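Local atomic coordinates of cyclic nucleotide-binding protein (PDB entry 5D1I), a protein that is of uncharacterised function but has a cyclic nucleotide-binding-like beta-barrel domain and may belong to a family of DNA-binding transcription factors. Residues R82-G85 / P86-L90. Sequence-based numbering, arbitrary orientation.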
ATOM      1  N   ARG A  82      -9.772  13.513  -3.775  1.00 17.22           N
ATOM      2  CA  ARG A  82      -8.662  13.419  -4.717  1.00 18.58           C
ATOM      3  C   ARG A  82      -8.877  12.212  -5.627  1.00 20.69           C
ATOM      4  O   ARG A  82      -9.650  11.319  -5.291  1.00 21.00           O
ATOM      5  CB  ARG A  82      -7.330  13.287  -3.973  1.00 19.85           C
ATOM      6  CG  ARG A  82      -7.174  11.944  -3.272  1.00 20.08           C
ATOM      7  CD  ARG A  82      -5.847  11.809  -2.545  1.00 20.33           C
ATOM      8  NE  ARG A  82      -5.465  10.403  -2.439  1.00 23.01           N
ATOM      9  CZ  ARG A  82      -5.861   9.598  -1.462  1.00 24.67           C
ATOM     10  NH1 ARG A  82      -6.643  10.062  -0.499  1.00 37.07           N
ATOM     11  NH2 ARG A  82      -5.479   8.330  -1.451  1.00 19.68           N
ATOM     12  N   PRO A  83      -8.201  12.182  -6.785  1.00 16.20           N
ATOM     13  CA  PRO A  83      -8.259  10.983  -7.632  1.00 14.51           C
ATOM     14  C   PRO A  83      -7.202   9.943  -7.254  1.00 21.83           C
ATOM     15  O   PRO A  83      -6.148  10.304  -6.736  1.00 18.78           O
ATOM     16  CB  PRO A  83      -7.996  11.539  -9.032  1.00 15.64           C
ATOM     17  CG  PRO A  83      -7.119  12.719  -8.791  1.00 20.82           C
ATOM     18  CD  PRO A  83      -7.583  13.322  -7.485  1.00 17.93           C
ATOM     19  N   VAL A  84      -7.488   8.666  -7.500  1.00 16.34           N
ATOM     20  CA  VAL A  84      -6.487   7.613  -7.322  1.00 11.72           C
ATOM     21  C   VAL A  84      -6.364   6.779  -8.591  1.00 17.33           C
ATOM     22  O   VAL A  84      -7.329   6.627  -9.344  1.00 13.45           O
ATOM     23  CB  VAL A  84      -6.818   6.690  -6.129  1.00 17.74           C
ATOM     24  CG1 VAL A  84      -6.502   7.391  -4.815  1.00 16.70           C
ATOM     25  CG2 VAL A  84      -8.277   6.234  -6.178  1.00 17.06           C
ATOM     26  N   GLY A  85      -5.170   6.242  -8.827  1.00 11.69           N
ATOM     27  CA  GLY A  85      -4.897   5.494 -10.040  1.00 14.98           C
ATOM     28  C   GLY A  85      -4.189   4.183  -9.763  1.00 12.91           C
ATOM     29  O   GLY A  85      -4.231   3.687  -8.642  1.00 13.72           O
ATOM     30  N   PRO A  86      -3.529   3.621 -10.787  1.00 12.55           N
ATOM     31  CA  PRO A  86      -2.856   2.320 -10.694  1.00 11.98           C
ATOM     32  C   PRO A  86      -2.012   2.178  -9.429  1.00 13.15           C
ATOM     33  O   PRO A  86      -1.241   3.079  -9.089  1.00 17.15           O
ATOM     34  CB  PRO A  86      -1.978   2.295 -11.946  1.00 14.62           C
ATOM     35  CG  PRO A  86      -2.731   3.128 -12.934  1.00 16.27           C
ATOM     36  CD  PRO A  86      -3.366   4.235 -12.117  1.00 14.45           C
ATOM     37  N   GLY A  87      -2.192   1.068  -8.722  1.00 12.86           N
ATOM     38  CA  GLY A  87      -1.424   0.803  -7.523  1.00 15.57           C
ATOM     39  C   GLY A  87      -2.123   1.190  -6.237  1.00 13.52           C
ATOM     40  O   GLY A  87      -1.778   0.687  -5.170  1.00 13.74           O
ATOM     41  N   ALA A  88      -3.103   2.085  -6.321  1.00  9.28           N
ATOM     42  CA  ALA A  88      -3.808   2.519  -5.117  1.00 10.26           C
ATOM     43  C   ALA A  88      -4.642   1.378  -4.568  1.00  9.80           C
ATOM     44  O   ALA A  88      -5.225   0.605  -5.327  1.00 10.74           O
ATOM     45  CB  ALA A  88      -4.691   3.738  -5.408  1.00  9.19           C
ATOM     46  N   ILE A  89      -4.690   1.263  -3.245  1.00  9.70           N
ATOM     47  CA  ILE A  89      -5.541   0.270  -2.619  1.00 10.31           C
ATOM     48  C   ILE A  89      -6.615   0.959  -1.787  1.00 15.58           C
ATOM     49  O   ILE A  89      -6.348   1.934  -1.078  1.00 12.67           O
ATOM     50  CB  ILE A  89      -4.735  -0.720  -1.739  1.00 13.04           C
ATOM     51  CG1 ILE A  89      -5.662  -1.778  -1.145  1.00 10.39           C
ATOM     52  CG2 ILE A  89      -3.976   0.003  -0.631  1.00 11.66           C
ATOM     53  CD1 ILE A  89      -4.927  -2.937  -0.519  1.00  9.46           C
ATOM     54  N   LEU A  90      -7.840   0.465  -1.909  1.00  8.39           N
ATOM     55  CA  LEU A  90      -8.955   0.992  -1.145  1.00  8.68           C
ATOM     56  C   LEU A  90      -9.494  -0.082  -0.203  1.00 14.95           C
ATOM     57  O   LEU A  90      -9.860  -1.169  -0.643  1.00 16.89           O
ATOM     58  CB  LEU A  90     -10.059   1.483  -2.080  1.00 11.65           C
ATOM     59  CG  LEU A  90      -9.646   2.474  -3.169  1.00 18.28           C
ATOM     60  CD1 LEU A  90     -10.845   2.833  -4.036  1.00 18.99           C
ATOM     61  CD2 LEU A  90      -9.031   3.723  -2.551  1.00 20.85           C
TER
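V84 turns CG1 anti to its own carbonyl carbon (chi1 -76°), which sets CG2 between backbone N and carbonyl. The two methyls thereby serve different partners: CG1 lies 4.1 Å from A88 CB, while CG2 points toward L90 CD2, a loose 4.5 Å away. The backbone itself brings V84 CB within 3.7 Å of A88 CB, because the chain reverses between them in a type II beta turn from G85 to A88. Its closing bond runs from A88 N to G85 O, 3.0 Å long with an angle of 161°. P86 suits the second position, since its ring restricts phi to the region near -60° used there. G87, at the third, adopts a positive phi, where a beta carbon would press on the preceding carbonyl oxygen. The methyl of A88 points back toward strand 77-84, its CB 3.3 Å from G85 O, and its small size suits so close an approach. V84 also packs on I68 and L70 of strand 68-74 and on I63 of strand 56-63. The turn thus joins the two sheets of the cupin-like barrel: one backbone hydrogen bond closes it, backbone bonds from G87 and A88 to I63 tie it to strand 56-63, and buried apolar side chains fill its inner side.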